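Local coordinates for protein putative mandelate racemase/muconate lactonizing enzyme (Bordetella bronchiseptica, PDB 3DDM) that is of unknown function but belongs to the mandelate racemase/muconate lactonizing enzyme family of the enolase superfamily, at residues R14-F20 / A40-E46; H68-L72 / E109-Q115; A295-V299 / V326-A330; R304-Y309 / S331-G336; A189-R193 / L222-Q226. The protein carries 1 engineered substitution. All blocks are in the same frame, centred on the assembly; numbering follows the deposited sequence.

Interaction 1 of 5, residues R14-F20 / A40-E46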
# COMPACT_ATOMS: atom_id res chain seq x y z
N ARG A 14 -0.32 -23.21 13.18
CA ARG A 14 0.84 -22.36 13.41
C ARG A 14 1.25 -21.80 12.06
O ARG A 14 1.29 -22.52 11.07
CB ARG A 14 1.98 -23.19 14.02
CG ARG A 14 3.30 -22.45 14.17
CD ARG A 14 4.32 -23.30 14.95
NE ARG A 14 5.65 -23.29 14.33
CZ ARG A 14 5.95 -23.87 13.17
NH1 ARG A 14 5.02 -24.54 12.49
NH2 ARG A 14 7.19 -23.79 12.69
N VAL A 15 1.54 -20.50 12.02
CA VAL A 15 1.93 -19.84 10.78
C VAL A 15 3.15 -18.95 11.03
O VAL A 15 3.06 -17.95 11.74
CB VAL A 15 0.79 -18.97 10.23
CG1 VAL A 15 1.22 -18.29 8.95
CG2 VAL A 15 -0.45 -19.81 10.01
N ARG A 16 4.29 -19.31 10.44
CA ARG A 16 5.50 -18.52 10.64
C ARG A 16 6.07 -17.97 9.35
O ARG A 16 5.94 -18.58 8.28
CB ARG A 16 6.56 -19.36 11.36
CG ARG A 16 6.06 -20.02 12.63
CD ARG A 16 7.18 -20.61 13.48
NE ARG A 16 8.03 -19.58 14.07
CZ ARG A 16 8.89 -19.79 15.07
NH1 ARG A 16 9.01 -21.00 15.60
NH2 ARG A 16 9.62 -18.78 15.53
N ALA A 17 6.72 -16.82 9.46
CA ALA A 17 7.34 -16.17 8.31
C ALA A 17 8.82 -16.01 8.58
O ALA A 17 9.21 -15.62 9.68
CB ALA A 17 6.70 -14.82 8.07
N HIS A 18 9.65 -16.33 7.60
CA HIS A 18 11.09 -16.19 7.76
C HIS A 18 11.63 -15.27 6.70
O HIS A 18 11.31 -15.41 5.51
CB HIS A 18 11.78 -17.55 7.63
CG HIS A 18 11.13 -18.62 8.44
ND1 HIS A 18 10.18 -19.48 7.92
CD2 HIS A 18 11.23 -18.93 9.76
CE1 HIS A 18 9.73 -20.27 8.88
NE2 HIS A 18 10.34 -19.96 10.00
N VAL A 19 12.44 -14.31 7.12
CA VAL A 19 13.02 -13.35 6.18
C VAL A 19 14.49 -13.66 5.93
O VAL A 19 15.21 -14.09 6.83
CB VAL A 19 12.91 -11.92 6.72
CG1 VAL A 19 13.44 -10.94 5.68
CG2 VAL A 19 11.46 -11.60 7.08
N PHE A 20 14.92 -13.46 4.69
CA PHE A 20 16.30 -13.70 4.30
C PHE A 20 16.76 -12.57 3.41
O PHE A 20 15.98 -12.04 2.62
CB PHE A 20 16.43 -15.02 3.53
CG PHE A 20 16.10 -16.22 4.35
CD1 PHE A 20 14.82 -16.74 4.36
CD2 PHE A 20 17.07 -16.80 5.15
CE1 PHE A 20 14.50 -17.83 5.16
CE2 PHE A 20 16.76 -17.89 5.95
CZ PHE A 20 15.47 -18.40 5.96
N ALA A 40 13.88 -12.01 0.64
CA ALA A 40 12.94 -13.10 0.48
C ALA A 40 12.14 -13.34 1.76
O ALA A 40 12.63 -13.12 2.87
CB ALA A 40 13.68 -14.37 0.09
N VAL A 41 10.88 -13.75 1.61
CA VAL A 41 10.04 -14.05 2.76
C VAL A 41 9.36 -15.37 2.48
O VAL A 41 8.50 -15.47 1.59
CB VAL A 41 8.96 -12.97 3.00
CG1 VAL A 41 8.09 -13.37 4.17
CG2 VAL A 41 9.61 -11.64 3.30
N LEU A 42 9.76 -16.40 3.21
CA LEU A 42 9.18 -17.73 3.04
C LEU A 42 8.19 -17.95 4.17
O LEU A 42 8.42 -17.55 5.31
CB LEU A 42 10.27 -18.80 3.06
CG LEU A 42 11.43 -18.64 2.05
CD1 LEU A 42 12.40 -19.82 2.19
CD2 LEU A 42 10.88 -18.57 0.63
N VAL A 43 7.05 -18.57 3.86
CA VAL A 43 6.06 -18.83 4.89
C VAL A 43 5.75 -20.30 4.98
O VAL A 43 5.74 -21.01 3.97
CB VAL A 43 4.75 -18.04 4.63
CG1 VAL A 43 4.97 -16.57 4.92
CG2 VAL A 43 4.32 -18.23 3.19
N GLU A 44 5.54 -20.77 6.21
CA GLU A 44 5.22 -22.17 6.43
C GLU A 44 3.98 -22.27 7.29
O GLU A 44 3.94 -21.74 8.39
CB GLU A 44 6.37 -22.91 7.13
CG GLU A 44 6.75 -22.36 8.49
CD GLU A 44 7.72 -23.27 9.23
OE1 GLU A 44 7.45 -24.48 9.35
OE2 GLU A 44 8.76 -22.77 9.71
N VAL A 45 2.95 -22.93 6.77
CA VAL A 45 1.72 -23.11 7.51
C VAL A 45 1.64 -24.54 8.03
O VAL A 45 1.67 -25.49 7.24
CB VAL A 45 0.49 -22.87 6.64
CG1 VAL A 45 -0.77 -23.18 7.46
CG2 VAL A 45 0.48 -21.43 6.14
N GLU A 46 1.57 -24.70 9.34
CA GLU A 46 1.47 -26.03 9.92
C GLU A 46 0.02 -26.41 10.18
O GLU A 46 -0.75 -25.65 10.77
CB GLU A 46 2.24 -26.14 11.23
CG GLU A 46 2.40 -27.59 11.67
CD GLU A 46 3.03 -27.73 13.04
OE1 GLU A 46 4.07 -27.08 13.27
OE2 GLU A 46 2.49 -28.50 13.87

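Interaction 2 of 5, residues H68-L72 / E109-Q115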
# COMPACT_ATOMS: atom_id res chain seq x y z
N HIS A 68 8.29 -5.98 6.89
CA HIS A 68 6.91 -5.57 7.08
C HIS A 68 5.94 -6.67 6.64
O HIS A 68 4.94 -6.95 7.30
CB HIS A 68 6.63 -4.29 6.29
CG HIS A 68 5.23 -3.78 6.45
ND1 HIS A 68 4.71 -3.43 7.68
CD2 HIS A 68 4.25 -3.58 5.54
CE1 HIS A 68 3.45 -3.05 7.52
NE2 HIS A 68 3.15 -3.13 6.24
N ARG A 69 6.25 -7.29 5.50
CA ARG A 69 5.40 -8.33 4.96
C ARG A 69 5.37 -9.57 5.84
O ARG A 69 4.32 -10.18 6.01
CB ARG A 69 5.86 -8.66 3.54
CG ARG A 69 5.53 -7.52 2.58
CD ARG A 69 6.29 -7.62 1.26
NE ARG A 69 5.70 -6.73 0.27
CZ ARG A 69 5.65 -5.41 0.39
NH1 ARG A 69 6.15 -4.81 1.46
NH2 ARG A 69 5.06 -4.69 -0.56
N ALA A 70 6.52 -9.93 6.40
CA ALA A 70 6.59 -11.08 7.29
C ALA A 70 5.79 -10.74 8.54
O ALA A 70 5.08 -11.58 9.07
CB ALA A 70 8.03 -11.39 7.64
N ARG A 71 5.89 -9.49 9.01
CA ARG A 71 5.14 -9.08 10.19
C ARG A 71 3.64 -9.19 9.91
O ARG A 71 2.89 -9.68 10.75
CB ARG A 71 5.46 -7.64 10.60
CG ARG A 71 6.81 -7.46 11.29
CD ARG A 71 6.91 -8.32 12.55
NE ARG A 71 6.23 -7.77 13.73
CZ ARG A 71 5.97 -8.46 14.85
NH1 ARG A 71 6.32 -9.74 14.95
NH2 ARG A 71 5.36 -7.87 15.87
N LEU A 72 3.22 -8.73 8.74
CA LEU A 72 1.80 -8.80 8.38
C LEU A 72 1.29 -10.22 8.47
O LEU A 72 0.19 -10.46 8.98
CB LEU A 72 1.57 -8.27 6.95
CG LEU A 72 1.52 -6.75 6.78
CD1 LEU A 72 1.24 -6.42 5.33
CD2 LEU A 72 0.45 -6.17 7.69
N GLU A 109 -2.53 -0.23 2.07
CA GLU A 109 -1.60 -1.33 1.85
C GLU A 109 -2.28 -2.50 1.11
O GLU A 109 -2.22 -3.64 1.55
CB GLU A 109 -1.02 -1.82 3.18
CG GLU A 109 -0.09 -0.80 3.83
CD GLU A 109 0.64 -1.34 5.07
OE1 GLU A 109 0.89 -2.57 5.11
OE2 GLU A 109 0.98 -0.54 5.97
N PRO A 110 -2.92 -2.22 -0.03
CA PRO A 110 -3.56 -3.33 -0.74
C PRO A 110 -2.51 -4.31 -1.25
O PRO A 110 -2.78 -5.50 -1.42
CB PRO A 110 -4.29 -2.63 -1.88
CG PRO A 110 -3.38 -1.48 -2.19
CD PRO A 110 -3.02 -0.97 -0.81
N GLY A 111 -1.31 -3.78 -1.49
CA GLY A 111 -0.19 -4.58 -1.98
C GLY A 111 0.42 -5.51 -0.94
O GLY A 111 0.38 -6.72 -1.11
N PRO A 112 1.00 -4.97 0.14
CA PRO A 112 1.60 -5.81 1.17
C PRO A 112 0.66 -6.92 1.62
O PRO A 112 1.05 -8.09 1.72
CB PRO A 112 1.89 -4.82 2.29
CG PRO A 112 2.24 -3.59 1.53
CD PRO A 112 1.18 -3.54 0.46
N LEU A 113 -0.60 -6.56 1.87
CA LEU A 113 -1.60 -7.53 2.30
C LEU A 113 -1.88 -8.58 1.22
O LEU A 113 -1.95 -9.77 1.53
CB LEU A 113 -2.89 -6.82 2.67
CG LEU A 113 -2.91 -6.08 4.00
CD1 LEU A 113 -4.06 -5.08 4.00
CD2 LEU A 113 -3.02 -7.07 5.15
N ALA A 114 -2.06 -8.16 -0.02
CA ALA A 114 -2.33 -9.13 -1.09
C ALA A 114 -1.17 -10.12 -1.20
O ALA A 114 -1.37 -11.34 -1.34
CB ALA A 114 -2.52 -8.43 -2.40
N GLN A 115 0.04 -9.57 -1.14
CA GLN A 115 1.26 -10.35 -1.24
C GLN A 115 1.37 -11.37 -0.11
O GLN A 115 1.64 -12.56 -0.34
CB GLN A 115 2.46 -9.39 -1.26
CG GLN A 115 2.67 -8.72 -2.62
CD GLN A 115 2.97 -7.23 -2.53
OE1 GLN A 115 3.79 -6.78 -1.72
NE2 GLN A 115 2.31 -6.45 -3.38

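Interaction 3 of 5, residues A295-V299 / V326-A330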
# COMPACT_ATOMS: atom_id res chain seq x y z
N ALA A 295 -5.68 -17.66 -15.07
CA ALA A 295 -4.76 -18.20 -16.07
C ALA A 295 -5.53 -19.10 -17.04
O ALA A 295 -5.28 -19.09 -18.25
CB ALA A 295 -3.63 -18.98 -15.40
N ARG A 296 -6.46 -19.89 -16.50
CA ARG A 296 -7.24 -20.76 -17.36
C ARG A 296 -8.10 -19.89 -18.26
O ARG A 296 -8.19 -20.13 -19.47
CB ARG A 296 -8.11 -21.70 -16.52
CG ARG A 296 -7.36 -22.93 -16.05
CD ARG A 296 -8.23 -23.89 -15.25
NE ARG A 296 -7.45 -25.09 -14.91
CZ ARG A 296 -7.84 -26.03 -14.06
NH1 ARG A 296 -9.01 -25.93 -13.44
NH2 ARG A 296 -7.04 -27.07 -13.82
N ALA A 297 -8.69 -18.86 -17.68
CA ALA A 297 -9.53 -17.93 -18.42
C ALA A 297 -8.74 -17.29 -19.56
O ALA A 297 -9.25 -17.16 -20.68
CB ALA A 297 -10.07 -16.86 -17.49
N VAL A 298 -7.51 -16.88 -19.28
CA VAL A 298 -6.67 -16.24 -20.29
C VAL A 298 -6.40 -17.17 -21.47
O VAL A 298 -6.53 -16.77 -22.63
CB VAL A 298 -5.31 -15.79 -19.69
CG1 VAL A 298 -4.31 -15.47 -20.81
CG2 VAL A 298 -5.51 -14.56 -18.80
N VAL A 299 -6.03 -18.42 -21.18
CA VAL A 299 -5.74 -19.38 -22.23
C VAL A 299 -6.99 -19.74 -23.03
O VAL A 299 -6.93 -19.88 -24.26
CB VAL A 299 -5.09 -20.65 -21.65
CG1 VAL A 299 -5.04 -21.74 -22.71
CG2 VAL A 299 -3.68 -20.33 -21.17
N VAL A 326 -1.57 -25.13 -16.52
CA VAL A 326 -2.24 -24.34 -17.55
C VAL A 326 -1.24 -24.13 -18.68
O VAL A 326 -0.77 -23.01 -18.94
CB VAL A 326 -2.69 -22.97 -17.02
CG1 VAL A 326 -3.53 -22.26 -18.07
CG2 VAL A 326 -3.49 -23.14 -15.73
N PRO A 327 -0.92 -25.22 -19.39
CA PRO A 327 0.01 -25.33 -20.52
C PRO A 327 -0.12 -24.32 -21.66
O PRO A 327 0.89 -23.80 -22.15
CB PRO A 327 -0.22 -26.77 -21.00
CG PRO A 327 -1.67 -26.97 -20.72
CD PRO A 327 -1.79 -26.41 -19.33
N GLY A 328 -1.35 -24.06 -22.08
CA GLY A 328 -1.55 -23.14 -23.18
C GLY A 328 -2.10 -23.91 -24.37
O GLY A 328 -1.87 -25.11 -24.50
N LEU A 329 -2.84 -23.22 -25.23
CA LEU A 329 -3.45 -23.84 -26.39
C LEU A 329 -2.93 -23.12 -27.63
O LEU A 329 -2.25 -23.70 -28.47
CB LEU A 329 -4.97 -23.71 -26.31
CG LEU A 329 -5.60 -24.07 -24.95
CD1 LEU A 329 -7.08 -23.74 -24.96
CD2 LEU A 329 -5.36 -25.55 -24.62
N ALA A 330 -3.25 -21.83 -27.72
CA ALA A 330 -2.80 -21.02 -28.83
C ALA A 330 -1.28 -21.08 -28.91
O ALA A 330 -0.72 -21.74 -29.80
CB ALA A 330 -3.27 -19.57 -28.65

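Interaction 4 of 5, residues R304-Y309 / S331-G336. Engineered in segment 331-336: Gly336 (natural residue Glu).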
# COMPACT_ATOMS: atom_id res chain seq x y z
N ARG A 304 -2.15 -15.65 -24.43
CA ARG A 304 -1.03 -16.36 -23.80
C ARG A 304 -0.91 -16.06 -22.31
O ARG A 304 -1.09 -14.93 -21.87
CB ARG A 304 0.32 -15.97 -24.41
CG ARG A 304 0.49 -16.24 -25.88
CD ARG A 304 1.91 -15.90 -26.30
NE ARG A 304 2.89 -16.80 -25.68
CZ ARG A 304 4.19 -16.76 -25.93
NH1 ARG A 304 4.68 -15.87 -26.79
NH2 ARG A 304 5.01 -17.63 -25.34
N TYR A 305 -0.58 -17.10 -21.54
CA TYR A 305 -0.35 -16.96 -20.11
C TYR A 305 1.12 -17.29 -19.89
O TYR A 305 1.53 -18.45 -19.93
CB TYR A 305 -1.22 -17.94 -19.33
CG TYR A 305 -0.71 -18.18 -17.93
CD1 TYR A 305 -0.48 -17.12 -17.05
CD2 TYR A 305 -0.44 -19.48 -17.48
CE1 TYR A 305 -0.01 -17.33 -15.75
CE2 TYR A 305 0.03 -19.71 -16.18
CZ TYR A 305 0.24 -18.63 -15.32
OH TYR A 305 0.68 -18.85 -14.02
N CYS A 306 1.93 -16.26 -19.68
CA CYS A 306 3.36 -16.45 -19.46
C CYS A 306 3.81 -15.83 -18.16
O CYS A 306 4.14 -14.64 -18.10
CB CYS A 306 4.16 -15.83 -20.61
SG CYS A 306 3.86 -16.63 -22.19
N PRO A 307 3.83 -16.62 -17.08
CA PRO A 307 4.25 -16.12 -15.77
C PRO A 307 5.78 -15.98 -15.66
O PRO A 307 6.53 -16.47 -16.50
CB PRO A 307 3.70 -17.18 -14.81
CG PRO A 307 3.86 -18.45 -15.60
CD PRO A 307 3.42 -18.04 -17.01
N HIS A 308 6.22 -15.28 -14.63
CA HIS A 308 7.65 -15.09 -14.39
C HIS A 308 7.80 -14.70 -12.94
O HIS A 308 6.99 -13.94 -12.40
CB HIS A 308 8.24 -13.99 -15.29
CG HIS A 308 7.65 -12.63 -15.09
ND1 HIS A 308 7.79 -11.92 -13.92
CD2 HIS A 308 6.89 -11.86 -15.91
CE1 HIS A 308 7.15 -10.77 -14.03
NE2 HIS A 308 6.59 -10.71 -15.22
N TYR A 309 8.82 -15.23 -12.29
CA TYR A 309 9.05 -14.90 -10.89
C TYR A 309 10.52 -14.50 -10.71
O TYR A 309 11.44 -15.27 -11.02
CB TYR A 309 8.70 -16.09 -9.99
CG TYR A 309 8.58 -15.67 -8.56
CD1 TYR A 309 7.60 -14.76 -8.17
CD2 TYR A 309 9.55 -16.03 -7.63
CE1 TYR A 309 7.61 -14.19 -6.90
CE2 TYR A 309 9.57 -15.47 -6.36
CZ TYR A 309 8.60 -14.54 -6.00
OH TYR A 309 8.66 -13.91 -4.79
N SER A 331 -0.62 -20.41 -27.96
CA SER A 331 0.85 -20.37 -27.90
C SER A 331 1.38 -20.90 -26.56
O SER A 331 0.92 -20.49 -25.48
CB SER A 331 1.34 -18.93 -28.10
OG SER A 331 0.83 -18.34 -29.29
N PRO A 332 2.38 -21.82 -26.60
CA PRO A 332 2.99 -22.42 -25.41
C PRO A 332 3.43 -21.37 -24.38
O PRO A 332 4.14 -20.44 -24.72
CB PRO A 332 4.18 -23.18 -25.98
CG PRO A 332 3.70 -23.58 -27.32
CD PRO A 332 3.01 -22.33 -27.83
N GLY A 333 3.00 -21.53 -23.14
CA GLY A 333 3.38 -20.58 -22.12
C GLY A 333 4.83 -20.72 -21.71
O GLY A 333 5.38 -21.82 -21.72
N LEU A 334 5.47 -19.61 -21.36
CA LEU A 334 6.87 -19.64 -20.94
C LEU A 334 7.03 -19.04 -19.56
O LEU A 334 6.50 -17.97 -19.28
CB LEU A 334 7.75 -18.90 -21.94
CG LEU A 334 7.79 -19.48 -23.37
CD1 LEU A 334 8.98 -18.92 -24.11
CD2 LEU A 334 7.90 -20.99 -23.31
N LEU A 335 7.76 -19.75 -18.70
CA LEU A 335 8.01 -19.29 -17.34
C LEU A 335 9.31 -18.51 -17.37
O LEU A 335 10.33 -19.00 -17.87
CB LEU A 335 8.11 -20.50 -16.41
CG LEU A 335 8.34 -20.35 -14.90
CD1 LEU A 335 9.80 -20.45 -14.59
CD2 LEU A 335 7.74 -19.06 -14.39
N GLY A 336 9.27 -17.28 -16.85
CA GLY A 336 10.45 -16.43 -16.84
C GLY A 336 11.28 -16.63 -15.59
O GLY A 336 10.76 -16.65 -14.48

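Interaction 5 of 5, residues A189-R193 / L222-Q226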
# COMPACT_ATOMS: atom_id res chain seq x y z
N ALA A 189 18.07 -4.35 -28.82
CA ALA A 189 17.02 -5.19 -29.36
C ALA A 189 17.42 -5.84 -30.67
O ALA A 189 17.36 -7.06 -30.81
CB ALA A 189 15.74 -4.37 -29.56
N LEU A 190 17.84 -5.02 -31.63
CA LEU A 190 18.24 -5.52 -32.94
C LEU A 190 19.54 -6.32 -32.90
O LEU A 190 19.67 -7.33 -33.59
CB LEU A 190 18.37 -4.35 -33.93
CG LEU A 190 17.12 -3.47 -34.11
CD1 LEU A 190 17.42 -2.40 -35.15
CD2 LEU A 190 15.92 -4.30 -34.54
N HIS A 191 20.50 -5.87 -32.10
CA HIS A 191 21.77 -6.57 -32.00
C HIS A 191 21.56 -8.00 -31.49
O HIS A 191 22.02 -8.97 -32.10
CB HIS A 191 22.71 -5.80 -31.07
CG HIS A 191 24.10 -6.37 -31.00
ND1 HIS A 191 24.93 -6.42 -32.10
CD2 HIS A 191 24.78 -6.94 -29.98
CE1 HIS A 191 26.07 -7.00 -31.76
NE2 HIS A 191 26.00 -7.33 -30.48
N VAL A 192 20.84 -8.14 -30.38
CA VAL A 192 20.56 -9.44 -29.81
C VAL A 192 19.77 -10.32 -30.77
O VAL A 192 19.87 -11.54 -30.72
CB VAL A 192 19.78 -9.31 -28.49
CG1 VAL A 192 19.48 -10.69 -27.92
CG2 VAL A 192 20.59 -8.50 -27.49
N ARG A 193 18.96 -9.71 -31.63
CA ARG A 193 18.18 -10.49 -32.59
C ARG A 193 19.12 -11.10 -33.62
O ARG A 193 18.95 -12.25 -34.02
CB ARG A 193 17.14 -9.62 -33.29
CG ARG A 193 16.48 -10.29 -34.49
CD ARG A 193 15.96 -11.68 -34.16
NE ARG A 193 14.76 -11.65 -33.33
CZ ARG A 193 14.31 -12.70 -32.64
NH1 ARG A 193 14.96 -13.85 -32.69
NH2 ARG A 193 13.20 -12.60 -31.92
N LEU A 222 11.03 -1.04 -32.54
CA LEU A 222 11.42 -2.37 -32.08
C LEU A 222 10.93 -3.43 -33.06
O LEU A 222 11.49 -4.52 -33.13
CB LEU A 222 10.84 -2.66 -30.69
CG LEU A 222 11.44 -1.93 -29.48
CD1 LEU A 222 10.65 -2.30 -28.25
CD2 LEU A 222 12.90 -2.29 -29.31
N GLY A 223 9.87 -3.11 -33.80
CA GLY A 223 9.29 -4.04 -34.76
C GLY A 223 10.26 -5.01 -35.41
O GLY A 223 10.05 -6.21 -35.38
N PRO A 224 11.34 -4.51 -36.04
CA PRO A 224 12.34 -5.36 -36.70
C PRO A 224 13.02 -6.42 -35.83
O PRO A 224 13.63 -7.36 -36.36
CB PRO A 224 13.33 -4.34 -37.27
CG PRO A 224 13.17 -3.16 -36.39
CD PRO A 224 11.68 -3.09 -36.21
N ALA A 225 12.93 -6.28 -34.51
CA ALA A 225 13.54 -7.26 -33.61
C ALA A 225 12.65 -8.50 -33.52
O ALA A 225 13.06 -9.52 -32.98
CB ALA A 225 13.72 -6.65 -32.23
N GLN A 226 11.44 -8.40 -34.06
CA GLN A 226 10.49 -9.51 -34.05
C GLN A 226 10.26 -10.06 -32.64
O GLN A 226 10.37 -11.27 -32.40
CB GLN A 226 11.00 -10.62 -34.97
CG GLN A 226 11.13 -10.21 -36.43
CD GLN A 226 9.79 -9.79 -37.04
OE1 GLN A 226 8.82 -10.55 -37.03
NE2 GLN A 226 9.74 -8.57 -37.59

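Interaction 1 of 5, residues R14-F20 / A40-E46
The Arg14 guanidinium has Glu44 OE1 at its edge, near its plane, and also Glu46 CB at the edge. One of its faces carries CG of Arg16, 3.5 Å above the plane. Its NH1 forms a salt bridge with Glu46 OE1 at 2.8 Å. Its NH2 reaches Glu44 OE1 at 3.4 Å, a weak hydrogen bond within a second salt bridge. The guanidinium and Glu44 carboxylate planes are 82° apart. Glu44 has CG between its backbone N and carbonyl carbon (chi1 61°), and its extended chain then leads toward segment 14-20. Leu42 CD1 lies obliquely to the Phe20 ring, 4.1 Å from CE1.

The strands are antiparallel neighbours in the three-stranded sheet of the N-terminal domain. Arg14, Arg16, His18 and Phe20 form hydrogen-bonded pairs with Glu46, Glu44, Leu42 and Ala40. On the other face, Ala17 CB meets Val43 CG1 at 4.0 Å. Val15, Ala17, Val19 and Val41 pack on helix 65-81, and Val15 and Val45 on helix 110-131. On the face of Arg14, His18 and Phe20 touch helix 374-380. That face is charged near Arg14 and apolar near Phe20; the other is apolar. Arg14 is shared by two carboxylates and probably offsets part of their charge.

Interaction 2 of 5, residues H68-L72 / E109-Q115
Gln115 OE1 is gripped by two nitrogens of Arg69, NE at 2.8 Å and NH2 at 2.7 Å. The arginine presents itself side-on, and both nitrogens lie in the carbonyl plane of the amide. The guanidinium and amide are nearly coplanar, 18° apart, although both bonds are bent at the hydrogen. This is helix-helix packing in the N-terminal domain. Segment 68-72 meets the start of helix 110-131, and the axes come within 9.4 Å.

Pro112 sits between the polar contacts. Its CG lies over one face of the Arg69 guanidinium, 3.7 Å from NH2. Its CB meets Leu72 CD1 at 3.5 Å, and that methyl also reaches Leu113 CD2.

Glu109 occupies the N-cap position of the second helix. Its side chain and that of His68 approach from opposite directions. The imidazole has CG anti to the backbone N (chi1 -179°), which carries the ring toward the glutamate.

The contact is buried and lies at the dimer interface. Arg69 NH2 forms a salt bridge with Glu109 OE2 of the second subunit, and Glu109 OE2 with Arg69 NH2 of that subunit. The two His68 rings stack across the interface. Within the chain, His68 NE2 donates to Glu109 OE1 at 2.6 Å; the oxygen lies in the ring plane and is met on its syn side, but with the nitrogen 31° out of the carboxylate plane.

Interaction 3 of 5, residues A295-V299 / V326-A330
Val299 and Val326 have similar first torsions. In both, CG1 is anti to the backbone N and CG2 is anti to the carbonyl carbon (chi1 169° for Val299, -173° for Val326). This turns CG2 of Val299 to Val326 and its CG1 to Leu329. The two valine side chains slide past each other in opposite directions. CG2 of Val299 meets CG1 of Val326 at 3.7 Å. The same Val326 CG1 lies 3.6 Å from the carbonyl O of Ala295, one turn before Val299. Its other methyl, CG2, touches CG of Arg296 at 3.9 Å and CB of Ala295 at 4.2 Å. Val326 thus fits against one turn of helix 287-300.

Val299 uses its second methyl on the loop beyond. Its CG1 packs against the branch of Leu329, with CD1 of that leucine 3.6 Å away. These two side chains cross at about a right angle. Gly328 lies between the two apolar partners, its CA 3.8 Å from Val299 CG1. It has a positive phi of 114°, a backbone shape that suits a residue without a side chain.

No hydrogen bond crosses the contact. It is held by apolar packing, with Arg296 contributing the carbon part of its chain. Ala295 and Val299 also touch Tyr305, which continues the apolar patch toward strand 304-309. Pro327 and Gly333 are probably joined by a backbone hydrogen bond. The contact joins helix 287-300 to the loop between helix 313-325 and strand 334-338, neighbouring units of the alpha/beta barrel.

Interaction 4 of 5, residues R304-Y309 / S331-G336
Strands 304-309 and 334-338 are the two strands of a beta-alpha-beta crossover in the C-terminal barrel, joined by helix 313-325. They run side by side in parallel, although the pairing is interrupted. His308 and engineered Gly336 (Glu in the natural sequence) form the one parallel bridge. Gly336 N donates to Pro307 O at 2.9 Å, in the carbonyl plane and on a lone pair. Tyr309 N returns a bond to Gly336 O at 3.3 Å. The Tyr309 hydroxyl is bonded to Glu56.

Earlier in the strands, side chains take over. Cys306 SG accepts from Leu334 N at 3.5 Å. The sulfur stands beside its own backbone N (chi1 -64°), where Leu334 N meets it. Arg304 bends at chi3 around Ser331, whose CB lies 3.6 Å from Arg304 CD. Its NH2 then donates to Pro332 O at 3.0 Å, and Leu334 CG lies at the guanidinium edge. Pro307 CG touches Leu335 CD2 at 4.1 Å, while Pro307 CD sits over the centre of the Tyr305 ring.

The mix of backbone, sulfur and guanidinium donors and acceptors means that neighbouring strands stay joined where regular pairing fails, and the Leu334 NH is met by a sulfur instead of a carbonyl.

Interaction 5 of 5, residues A189-R193 / L222-Q226
Leu190 and Ala225 bring the two backbones closest, with their CA atoms 5.1 Å apart. Segment 189-193 is one turn of helix 182-196. Segment 222-226 is a tight turn in the loop region that follows helix 212-222, with a short 3-10 piece at Pro224 and Ala225. Ala225 N bonds back to Leu222 O, and Gln226 N to Gly223 O. Gln226 then takes a left-handed backbone conformation (phi 54°, psi 52°), and the chain goes on to strand 229-231.

The turn sets apolar groups against the helix. Ala189 CB meets CD2 of Leu222 at 3.5 Å and CB of Ala225 at 4.1 Å. Leu190 comes in with one branch alone: its CD2 touches CG of Pro224 at 3.5 Å and CB of Ala225 at 4.0 Å. Leu222 also packs on Leu227 and Met252 in nearby loops.

In the alpha/beta barrel of the C-terminal domain, this joins a helix of the outer layer to the turn after the next helix. Val192, on the same helix turn, touches helix 159-169.

Arg193 supplies the polar part. Its chain is bent at chi2 and chi3, and this brings the guanidinium to the carbonyls of Ala225 and Gln226. NE donates to Ala225 O at 2.7 Å in a nearly straight bond. The oxygen lies in the guanidinium plane, but the donor sits 36° above the carbonyl plane, not on a lone pair. NH2 makes weak bonds to the same oxygen and to Gln226 O, the latter at 3.2 Å. NH1 bonds to Thr200 O.

Interactions 1 and 2 belong to the N-terminal domain and have centres 13 Å apart. They share a direct contact, because Ala70 CB packs on Val19 CG2 (3.5 Å) and Ala17 CB (3.7 Å). Interactions 3 and 4 lie in the barrel, with centres 10 Å apart. Their segments alternate along the chain. They also meet where Val298 CG1 packs on Arg304 O at 3.4 Å. Interaction 4 comes within about 7 Å of interaction 1 (nearest atoms), and Tyr309 reaches Glu56 of the N-terminal domain. Interaction 5 lies on the opposite side of the chain's centre from interactions 1 and 2, its centre 42 Å from that of interaction 1.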